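Local coordinates for arginine decarboxylase (Campylobacter jejuni subsp. jejuni, PDB 3NZP), which probably decarboxylates arginine to agmatine with the help of pyridoxal 5'-phosphate and magnesium, a step of polyamine and spermidine biosynthesis, at residues 160-171 with 213-223; 269-277 with 288-299. One frame throughout, in Å; residues are numbered along the deposited sequence.

Contact 1 (160-171 with 213-223)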
loop_
_atom_site.group_PDB
_atom_site.type_symbol
_atom_site.label_atom_id
_atom_site.label_comp_id
_atom_site.label_asym_id
_atom_site.label_seq_id
_atom_site.Cartn_x
_atom_site.Cartn_y
_atom_site.Cartn_z
ATOM N N LEU B 160 11.706 -24.310 16.595
ATOM C CA LEU B 160 12.323 -25.636 16.722
ATOM C C LEU B 160 12.063 -26.521 15.513
ATOM O O LEU B 160 12.949 -27.238 15.037
ATOM C CB LEU B 160 11.828 -26.337 17.980
ATOM C CG LEU B 160 12.788 -26.262 19.172
ATOM C CD1 LEU B 160 13.247 -24.828 19.409
ATOM C CD2 LEU B 160 12.084 -26.794 20.397
ATOM N N ASN B 161 10.835 -26.464 15.017
ATOM C CA ASN B 161 10.454 -27.231 13.852
ATOM C C ASN B 161 11.432 -27.066 12.697
ATOM O O ASN B 161 11.879 -28.049 12.107
ATOM C CB ASN B 161 9.069 -26.820 13.403
ATOM C CG ASN B 161 8.158 -28.000 13.272
ATOM O OD1 ASN B 161 7.834 -28.668 14.267
ATOM N ND2 ASN B 161 7.737 -28.289 12.031
ATOM N N GLU B 162 11.746 -25.817 12.363
ATOM C CA GLU B 162 12.684 -25.538 11.280
ATOM C C GLU B 162 14.042 -26.157 11.555
ATOM O O GLU B 162 14.733 -26.599 10.632
ATOM C CB GLU B 162 12.886 -24.042 11.101
ATOM C CG GLU B 162 11.667 -23.305 10.662
ATOM C CD GLU B 162 11.943 -21.818 10.457
ATOM O OE1 GLU B 162 10.999 -21.103 10.028
ATOM O OE2 GLU B 162 13.095 -21.372 10.726
ATOM N N LEU B 163 14.425 -26.172 12.830
ATOM C CA LEU B 163 15.715 -26.721 13.228
ATOM C C LEU B 163 15.748 -28.194 12.883
ATOM O O LEU B 163 16.703 -28.694 12.277
ATOM C CB LEU B 163 15.946 -26.528 14.724
ATOM C CG LEU B 163 17.304 -26.968 15.274
ATOM C CD1 LEU B 163 18.439 -26.253 14.543
ATOM C CD2 LEU B 163 17.352 -26.680 16.773
ATOM N N GLU B 164 14.687 -28.888 13.261
ATOM C CA GLU B 164 14.577 -30.312 12.982
ATOM C C GLU B 164 14.708 -30.549 11.485
ATOM O O GLU B 164 15.463 -31.411 11.049
ATOM C CB GLU B 164 13.234 -30.812 13.489
ATOM C CG GLU B 164 12.947 -30.306 14.881
ATOM C CD GLU B 164 12.574 -31.419 15.812
ATOM O OE1 GLU B 164 11.575 -32.107 15.522
ATOM O OE2 GLU B 164 13.277 -31.611 16.824
ATOM N N ALA B 165 13.971 -29.770 10.704
ATOM C CA ALA B 165 14.025 -29.890 9.256
ATOM C C ALA B 165 15.471 -29.820 8.764
ATOM O O ALA B 165 15.898 -30.644 7.963
ATOM C CB ALA B 165 13.206 -28.782 8.618
ATOM N N ILE B 166 16.219 -28.832 9.245
ATOM C CA ILE B 166 17.608 -28.688 8.841
ATOM C C ILE B 166 18.399 -29.932 9.217
ATOM O O ILE B 166 19.089 -30.520 8.383
ATOM C CB ILE B 166 18.258 -27.477 9.514
ATOM C CG1 ILE B 166 17.577 -26.204 9.034
ATOM C CG2 ILE B 166 19.745 -27.430 9.200
ATOM C CD1 ILE B 166 18.219 -24.971 9.562
ATOM N N ILE B 167 18.296 -30.327 10.483
ATOM C CA ILE B 167 18.993 -31.508 10.989
ATOM C C ILE B 167 18.762 -32.694 10.060
ATOM O O ILE B 167 19.703 -33.400 9.697
ATOM C CB ILE B 167 18.504 -31.859 12.408
ATOM C CG1 ILE B 167 19.020 -30.808 13.393
ATOM C CG2 ILE B 167 18.970 -33.241 12.794
ATOM C CD1 ILE B 167 18.436 -30.920 14.778
ATOM N N ASP B 168 17.508 -32.905 9.675
ATOM C CA ASP B 168 17.159 -33.993 8.777
ATOM C C ASP B 168 17.832 -33.883 7.438
ATOM O O ASP B 168 18.632 -34.735 7.080
ATOM C CB ASP B 168 15.657 -34.043 8.554
ATOM C CG ASP B 168 14.928 -34.581 9.747
ATOM O OD1 ASP B 168 15.568 -34.666 10.825
ATOM O OD2 ASP B 168 13.721 -34.911 9.616
ATOM N N ILE B 169 17.509 -32.838 6.686
ATOM C CA ILE B 169 18.102 -32.710 5.368
ATOM C C ILE B 169 19.605 -32.512 5.451
ATOM O O ILE B 169 20.294 -32.524 4.435
ATOM C CB ILE B 169 17.500 -31.545 4.536
ATOM C CG1 ILE B 169 18.299 -30.281 4.768
ATOM C CG2 ILE B 169 16.044 -31.296 4.896
ATOM C CD1 ILE B 169 18.061 -29.278 3.694
ATOM N N ALA B 170 20.118 -32.333 6.659
ATOM C CA ALA B 170 21.551 -32.138 6.836
ATOM C C ALA B 170 22.284 -33.424 6.494
ATOM O O ALA B 170 23.283 -33.423 5.758
ATOM C CB ALA B 170 21.843 -31.740 8.272
ATOM N N LYS B 171 21.762 -34.516 7.049
ATOM C CA LYS B 171 22.318 -35.848 6.864
ATOM C C LYS B 171 21.823 -36.467 5.566
ATOM O O LYS B 171 21.971 -37.662 5.336
ATOM C CB LYS B 171 21.949 -36.735 8.063
ATOM C CG LYS B 171 20.454 -36.818 8.374
ATOM C CD LYS B 171 20.178 -37.432 9.767
ATOM C CE LYS B 171 20.726 -36.565 10.908
ATOM N NZ LYS B 171 20.505 -37.185 12.255
ATOM N N GLU B 213 16.431 -26.255 24.371
ATOM C CA GLU B 213 16.153 -27.449 23.588
ATOM C C GLU B 213 16.913 -27.368 22.277
ATOM O O GLU B 213 17.533 -28.340 21.837
ATOM C CB GLU B 213 14.660 -27.559 23.304
ATOM C CG GLU B 213 13.828 -27.625 24.555
ATOM C CD GLU B 213 12.351 -27.741 24.269
ATOM O OE1 GLU B 213 11.935 -28.749 23.653
ATOM O OE2 GLU B 213 11.607 -26.819 24.667
ATOM N N ALA B 214 16.860 -26.193 21.657
ATOM C CA ALA B 214 17.538 -25.966 20.389
ATOM C C ALA B 214 19.006 -26.372 20.501
ATOM O O ALA B 214 19.527 -27.063 19.630
ATOM C CB ALA B 214 17.422 -24.512 19.995
ATOM N N VAL B 215 19.665 -25.948 21.576
ATOM C CA VAL B 215 21.071 -26.279 21.771
ATOM C C VAL B 215 21.269 -27.767 21.986
ATOM O O VAL B 215 22.218 -28.351 21.471
ATOM C CB VAL B 215 21.675 -25.520 22.959
ATOM C CG1 VAL B 215 23.038 -26.087 23.320
ATOM C CG2 VAL B 215 21.802 -24.060 22.609
ATOM N N ASN B 216 20.383 -28.389 22.749
ATOM C CA ASN B 216 20.522 -29.813 22.971
ATOM C C ASN B 216 20.389 -30.543 21.638
ATOM O O ASN B 216 21.243 -31.361 21.300
ATOM C CB ASN B 216 19.494 -30.315 23.986
ATOM C CG ASN B 216 19.786 -29.812 25.397
ATOM O OD1 ASN B 216 20.948 -29.773 25.823
ATOM N ND2 ASN B 216 18.740 -29.436 26.127
ATOM N N LEU B 217 19.345 -30.238 20.869
ATOM C CA LEU B 217 19.171 -30.880 19.571
ATOM C C LEU B 217 20.441 -30.789 18.732
ATOM O O LEU B 217 20.927 -31.790 18.206
ATOM C CB LEU B 217 18.028 -30.244 18.789
ATOM C CG LEU B 217 16.645 -30.844 19.024
ATOM C CD1 LEU B 217 15.618 -30.080 18.207
ATOM C CD2 LEU B 217 16.655 -32.298 18.636
ATOM N N LEU B 218 20.982 -29.586 18.591
ATOM C CA LEU B 218 22.190 -29.425 17.808
ATOM C C LEU B 218 23.305 -30.259 18.411
ATOM O O LEU B 218 24.144 -30.817 17.699
ATOM C CB LEU B 218 22.614 -27.959 17.769
ATOM C CG LEU B 218 21.709 -27.039 16.952
ATOM C CD1 LEU B 218 22.188 -25.619 17.119
ATOM C CD2 LEU B 218 21.718 -27.440 15.485
ATOM N N LYS B 219 23.316 -30.354 19.731
ATOM C CA LYS B 219 24.348 -31.126 20.408
ATOM C C LYS B 219 24.174 -32.614 20.131
ATOM O O LYS B 219 25.138 -33.294 19.800
ATOM C CB LYS B 219 24.300 -30.858 21.908
ATOM C CG LYS B 219 25.664 -30.792 22.545
ATOM C CD LYS B 219 25.579 -30.427 24.027
ATOM C CE LYS B 219 25.098 -29.005 24.242
ATOM N NZ LYS B 219 25.127 -28.637 25.683
ATOM N N GLU B 220 22.944 -33.111 20.253
ATOM C CA GLU B 220 22.662 -34.522 19.999
ATOM C C GLU B 220 23.052 -34.925 18.598
ATOM O O GLU B 220 23.584 -36.009 18.388
ATOM C CB GLU B 220 21.189 -34.823 20.198
ATOM C CG GLU B 220 20.767 -34.927 21.639
ATOM C CD GLU B 220 19.258 -34.890 21.799
ATOM O OE1 GLU B 220 18.568 -35.715 21.155
ATOM O OE2 GLU B 220 18.760 -34.030 22.567
ATOM N N ASN B 221 22.786 -34.060 17.631
ATOM C CA ASN B 221 23.126 -34.375 16.255
ATOM C C ASN B 221 24.472 -33.817 15.861
ATOM O O ASN B 221 24.723 -33.549 14.692
ATOM C CB ASN B 221 22.039 -33.841 15.334
ATOM C CG ASN B 221 20.724 -34.549 15.543
ATOM O OD1 ASN B 221 20.452 -35.574 14.904
ATOM N ND2 ASN B 221 19.909 -34.031 16.462
ATOM N N LYS B 222 25.338 -33.656 16.853
ATOM C CA LYS B 222 26.680 -33.129 16.634
ATOM C C LYS B 222 26.642 -32.069 15.548
ATOM O O LYS B 222 27.127 -32.293 14.448
ATOM C CB LYS B 222 27.633 -34.260 16.217
ATOM C CG LYS B 222 29.092 -34.083 16.686
ATOM C CD LYS B 222 29.702 -32.709 16.328
ATOM C CE LYS B 222 29.343 -31.600 17.339
ATOM N NZ LYS B 222 29.818 -30.278 16.844
ATOM N N LEU B 223 26.067 -30.915 15.866
ATOM C CA LEU B 223 25.955 -29.826 14.899
ATOM C C LEU B 223 26.265 -28.465 15.534
ATOM O O LEU B 223 26.144 -27.434 14.882
ATOM C CB LEU B 223 24.539 -29.821 14.305
ATOM C CG LEU B 223 24.345 -29.963 12.783
ATOM C CD1 LEU B 223 25.353 -30.924 12.193
ATOM C CD2 LEU B 223 22.910 -30.438 12.503
#
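Leu163, Ile167 and Leu217 carry most of the apolar contact, Leu163 packing against Ala214, Leu217 and Leu218. Its CG, anti to the backbone N (chi1 -176°), carries the fork to the second helix, where CD1 meets Leu218 CD2 at 3.6 Å, whereas CD2 lies 3.9 Å from Ala214 CB and also borders Leu217 CD1. Closer to the helix start, Leu160 CD1 touches Ala214 CB at 4.2 Å. Further along, Ile167 extends CD1 to Leu217 CB and packs CG1 against Leu223 CD2, 4.0 Å away. Helices 160-170 and 208-220 follow strands 152-157 and 179-183 of the parallel barrel, so they are successive outer helices of the TIM-barrel domain; the axes of 160-170 and 213-220 run almost parallel, 8° apart and 10.5 Å at closest approach. Leu163 and Ala214 also reach the strands beneath, at Ile157 and Leu182 respectively.

The hydrogen bond between the segments lies where both helices end. Asn221 OD1 accepts from Lys171 NZ at 3.1 Å, the ammonium approaching 18° off the carbonyl plane, and Asn221 ND2 donates in its amide plane to Leu217 O (3.0 Å), so both ends of the amide are engaged and its rotation is fixed. Ile167 CG2 lies against this amide. Beyond Asn221 the helix closes in a Schellman motif, with Leu223 N bonded to Leu218 O. At the other end Glu213, bordered by Leu160 CD2, forms a salt bridge with Lys348 of the second subunit.

Contact 2 (269-277 with 288-299); sequences INLGGGLAV and RNYTLREYANDV. With PLP (pyridoxal-5'-phosphate), chain E.
Tyr290 OH is gripped from two parts of the chain: Ala276 N donates to it at 2.9 Å with an N-H...O angle of 159°, and the hydroxyl is also hydrogen-bonded to Ile238 O. The backbone of Ala276 is held at its other end as well, for Arg288 NE donates to Ala276 O at 3.2 Å. The oxygen lies in the guanidinium plane, but NE stands above the carbonyl plane, 66° out of it. Arg288 is extended from CG to NE; its CB packs against Ala276 CB at 3.6 Å and its CD covers the centre of one face of the Tyr290 ring, while NH1 makes a weak bond to Tyr290 O.

The apolar part centres on Tyr295, whose ring has Leu275 CG over one face and Val299 CG2 over the opposite one, both offset toward the rim. Its CG lies anti to the backbone N (chi1 174°), which sets the ring against Leu271 and Leu275. Leu271 CD1 fits against both methyls of Val299, 3.6 Å from CG2, and touches Tyr295 OH.

Between Leu271 and Leu275 runs Gly272-Gly273-Gly274, a glycine-rich loop of the cofactor site. Gly274 N donates to phosphate oxygen O1P of pyridoxal phosphate at 3.0 Å, and Gly273 N lies 3.4 Å from C6 of the cofactor and is hydrogen-bonded to His233 ND1. Asn270 OD1 closes an Asx turn by accepting from Gly272 N.

Thr291 and Glu294 form a capping box at the start of helix 292-309. This helix follows barrel strand 268-272, which pairs with strands 227-231 and 316-319; helix 242-260 adjoins Tyr290 and Tyr295 through Leu244, and helix 52-72 meets Leu292 through Asn65.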
loop_
_atom_site.group_PDB
_atom_site.type_symbol
_atom_site.label_atom_id
_atom_site.label_comp_id
_atom_site.label_asym_id
_atom_site.label_seq_id
_atom_site.Cartn_x
_atom_site.Cartn_y
_atom_site.Cartn_z
ATOM N N ILE B 269 26.347 -11.697 17.163
ATOM C CA ILE B 269 25.010 -11.271 17.508
ATOM C C ILE B 269 24.514 -10.384 16.370
ATOM O O ILE B 269 25.197 -9.445 15.943
ATOM C CB ILE B 269 24.981 -10.496 18.840
ATOM C CG1 ILE B 269 25.311 -11.424 20.006
ATOM C CG2 ILE B 269 23.609 -9.927 19.071
ATOM C CD1 ILE B 269 25.251 -10.749 21.366
ATOM N N ASN B 270 23.332 -10.710 15.861
ATOM C CA ASN B 270 22.737 -9.949 14.769
ATOM C C ASN B 270 21.646 -9.067 15.358
ATOM O O ASN B 270 20.605 -9.575 15.787
ATOM C CB ASN B 270 22.136 -10.912 13.744
ATOM C CG ASN B 270 21.794 -10.232 12.434
ATOM O OD1 ASN B 270 21.150 -9.171 12.419
ATOM N ND2 ASN B 270 22.208 -10.839 11.325
ATOM N N LEU B 271 21.886 -7.755 15.382
ATOM C CA LEU B 271 20.920 -6.789 15.932
ATOM C C LEU B 271 19.730 -6.556 15.021
ATOM O O LEU B 271 18.728 -5.977 15.437
ATOM C CB LEU B 271 21.585 -5.441 16.154
ATOM C CG LEU B 271 22.900 -5.511 16.894
ATOM C CD1 LEU B 271 23.457 -4.110 17.039
ATOM C CD2 LEU B 271 22.665 -6.160 18.247
ATOM N N GLY B 272 19.856 -6.981 13.771
ATOM C CA GLY B 272 18.775 -6.784 12.838
ATOM C C GLY B 272 18.708 -5.346 12.357
ATOM O O GLY B 272 19.713 -4.625 12.336
ATOM N N GLY B 273 17.514 -4.918 11.963
ATOM C CA GLY B 273 17.355 -3.555 11.486
ATOM C C GLY B 273 16.924 -2.636 12.598
ATOM O O GLY B 273 17.068 -2.971 13.778
ATOM N N GLY B 274 16.399 -1.472 12.232
ATOM C CA GLY B 274 15.940 -0.535 13.250
ATOM C C GLY B 274 16.604 0.827 13.248
ATOM O O GLY B 274 16.013 1.799 13.711
ATOM N N LEU B 275 17.837 0.889 12.754
ATOM C CA LEU B 275 18.571 2.141 12.678
ATOM C C LEU B 275 17.626 3.082 11.952
ATOM O O LEU B 275 17.261 2.830 10.798
ATOM C CB LEU B 275 19.832 1.947 11.849
ATOM C CG LEU B 275 21.028 2.825 12.201
ATOM C CD1 LEU B 275 22.016 2.781 11.043
ATOM C CD2 LEU B 275 20.573 4.251 12.468
ATOM N N ALA B 276 17.217 4.156 12.627
ATOM C CA ALA B 276 16.280 5.108 12.038
ATOM C C ALA B 276 16.919 6.068 11.043
ATOM O O ALA B 276 18.131 6.286 11.044
ATOM C CB ALA B 276 15.572 5.878 13.138
ATOM N N VAL B 277 16.087 6.641 10.182
ATOM C CA VAL B 277 16.556 7.605 9.187
ATOM C C VAL B 277 15.933 8.965 9.499
ATOM O O VAL B 277 14.789 9.031 9.943
ATOM C CB VAL B 277 16.143 7.168 7.755
ATOM C CG1 VAL B 277 16.257 8.332 6.786
ATOM C CG2 VAL B 277 17.027 6.021 7.292
ATOM N N ARG B 288 14.382 10.761 14.669
ATOM C CA ARG B 288 14.970 9.893 15.673
ATOM C C ARG B 288 15.661 10.768 16.690
ATOM O O ARG B 288 16.185 11.817 16.341
ATOM C CB ARG B 288 15.986 8.933 15.054
ATOM C CG ARG B 288 17.078 9.576 14.234
ATOM C CD ARG B 288 18.147 8.529 13.950
ATOM N NE ARG B 288 18.980 8.797 12.772
ATOM C CZ ARG B 288 19.735 9.878 12.600
ATOM N NH1 ARG B 288 19.770 10.827 13.528
ATOM N NH2 ARG B 288 20.475 9.996 11.507
ATOM N N ASN B 289 15.664 10.333 17.946
ATOM C CA ASN B 289 16.294 11.104 19.009
ATOM C C ASN B 289 17.723 10.697 19.250
ATOM O O ASN B 289 18.292 10.985 20.289
ATOM C CB ASN B 289 15.540 10.938 20.318
ATOM C CG ASN B 289 15.707 9.538 20.919
ATOM O OD1 ASN B 289 16.820 9.095 21.229
ATOM N ND2 ASN B 289 14.592 8.839 21.083
ATOM N N TYR B 290 18.336 10.036 18.309
ATOM C CA TYR B 290 19.743 9.601 18.593
ATOM C C TYR B 290 20.658 9.706 17.354
ATOM O O TYR B 290 20.142 9.827 16.224
ATOM C CB TYR B 290 19.803 8.171 19.134
ATOM C CG TYR B 290 19.245 7.157 18.166
ATOM C CD1 TYR B 290 20.054 6.508 17.254
ATOM C CD2 TYR B 290 17.914 6.844 18.163
ATOM C CE1 TYR B 290 19.527 5.531 16.340
ATOM C CE2 TYR B 290 17.350 5.896 17.288
ATOM C CZ TYR B 290 18.150 5.241 16.374
ATOM O OH TYR B 290 17.598 4.330 15.534
ATOM N N THR B 291 21.982 9.623 17.464
ATOM C CA THR B 291 22.850 9.710 16.253
ATOM C C THR B 291 23.411 8.337 15.866
ATOM O O THR B 291 23.354 7.395 16.652
ATOM C CB THR B 291 24.040 10.659 16.487
ATOM O OG1 THR B 291 25.002 10.024 17.335
ATOM C CG2 THR B 291 23.573 11.945 17.137
ATOM N N LEU B 292 23.960 8.222 14.663
ATOM C CA LEU B 292 24.512 6.942 14.237
ATOM C C LEU B 292 25.627 6.536 15.199
ATOM O O LEU B 292 25.676 5.395 15.666
ATOM C CB LEU B 292 25.079 7.036 12.816
ATOM C CG LEU B 292 25.145 5.732 12.010
ATOM C CD1 LEU B 292 26.112 5.918 10.854
ATOM C CD2 LEU B 292 25.602 4.575 12.875
ATOM N N ARG B 293 26.509 7.487 15.503
ATOM C CA ARG B 293 27.631 7.248 16.407
ATOM C C ARG B 293 27.134 6.783 17.773
ATOM O O ARG B 293 27.714 5.879 18.378
ATOM C CB ARG B 293 28.482 8.524 16.545
ATOM C CG ARG B 293 29.770 8.351 17.348
ATOM C CD ARG B 293 30.608 7.207 16.804
ATOM N NE ARG B 293 31.723 6.837 17.676
ATOM C CZ ARG B 293 32.932 7.391 17.650
ATOM N NH1 ARG B 293 33.859 6.966 18.496
ATOM N NH2 ARG B 293 33.220 8.357 16.782
ATOM N N GLU B 294 26.053 7.401 18.242
ATOM C CA GLU B 294 25.465 7.042 19.526
ATOM C C GLU B 294 25.006 5.586 19.471
ATOM O O GLU B 294 25.256 4.793 20.386
ATOM C CB GLU B 294 24.283 7.955 19.840
ATOM C CG GLU B 294 23.639 7.640 21.164
ATOM C CD GLU B 294 22.645 8.699 21.617
ATOM O OE1 GLU B 294 22.144 8.574 22.755
ATOM O OE2 GLU B 294 22.361 9.648 20.853
ATOM N N TYR B 295 24.337 5.236 18.379
ATOM C CA TYR B 295 23.860 3.879 18.184
ATOM C C TYR B 295 25.062 2.935 18.214
ATOM O O TYR B 295 25.058 1.928 18.923
ATOM C CB TYR B 295 23.112 3.794 16.856
ATOM C CG TYR B 295 22.674 2.410 16.460
ATOM C CD1 TYR B 295 23.429 1.651 15.576
ATOM C CD2 TYR B 295 21.509 1.859 16.968
ATOM C CE1 TYR B 295 23.032 0.376 15.208
ATOM C CE2 TYR B 295 21.101 0.586 16.611
ATOM C CZ TYR B 295 21.868 -0.155 15.730
ATOM O OH TYR B 295 21.494 -1.440 15.382
ATOM N N ALA B 296 26.103 3.272 17.462
ATOM C CA ALA B 296 27.294 2.434 17.433
ATOM C C ALA B 296 27.970 2.368 18.806
ATOM O O ALA B 296 28.226 1.276 19.319
ATOM C CB ALA B 296 28.279 2.938 16.368
ATOM N N ASN B 297 28.259 3.519 19.411
ATOM C CA ASN B 297 28.904 3.506 20.719
ATOM C C ASN B 297 28.102 2.656 21.698
ATOM O O ASN B 297 28.663 1.825 22.414
ATOM C CB ASN B 297 29.059 4.920 21.281
ATOM C CG ASN B 297 30.053 5.745 20.506
ATOM O OD1 ASN B 297 31.039 5.225 19.990
ATOM N ND2 ASN B 297 29.811 7.046 20.435
ATOM N N ASP B 298 26.787 2.852 21.717
ATOM C CA ASP B 298 25.941 2.079 22.612
ATOM C C ASP B 298 26.086 0.581 22.365
ATOM O O ASP B 298 26.227 -0.193 23.309
ATOM C CB ASP B 298 24.487 2.510 22.472
ATOM C CG ASP B 298 24.224 3.842 23.129
ATOM O OD1 ASP B 298 23.119 4.414 22.953
ATOM O OD2 ASP B 298 25.131 4.323 23.832
ATOM N N VAL B 299 26.061 0.162 21.104
ATOM C CA VAL B 299 26.187 -1.260 20.802
ATOM C C VAL B 299 27.502 -1.814 21.306
ATOM O O VAL B 299 27.531 -2.800 22.045
ATOM C CB VAL B 299 26.072 -1.547 19.279
ATOM C CG1 VAL B 299 26.348 -3.023 18.986
ATOM C CG2 VAL B 299 24.684 -1.176 18.789
HETATM N N1 PLP E . 16.193 -7.501 9.588
HETATM C C2 PLP E . 15.143 -8.320 9.471
HETATM C C2A PLP E . 15.241 -9.718 10.020
HETATM C C3 PLP E . 13.957 -7.878 8.812
HETATM O O3 PLP E . 12.878 -8.717 8.683
HETATM C C4 PLP E . 13.915 -6.507 8.309
HETATM C C4A PLP E . 12.713 -5.984 7.628
HETATM C C5 PLP E . 15.096 -5.685 8.475
HETATM C C6 PLP E . 16.205 -6.233 9.134
HETATM C C5A PLP E . 15.151 -4.238 7.966
HETATM O O4P PLP E . 14.995 -3.294 9.042
HETATM P P PLP E . 15.084 -1.798 8.421
HETATM O O1P PLP E . 15.212 -0.838 9.533
HETATM O O2P PLP E . 16.353 -1.643 7.457
HETATM O O3P PLP E . 13.752 -1.466 7.602
#

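Both contacts belong to the pyridoxal-binding TIM barrel, at different places round it. Contact 1 joins two helices on its outside, next to strands 152-157 and 179-183; contact 2 joins strand 268-272 and the loop after it to the next helix. Their centres are about 33 Å apart and their nearest atoms about 13 Å, so they do not touch. Contact 2 reaches the cofactor through Gly273 and Gly274; the cofactor is also hydrogen-bonded to Ser236, Gly322, Arg323 and Tyr519. Contact 1 lies away from the cofactor site, its centre about 40 Å from the centre of the chain, and borders the second subunit instead.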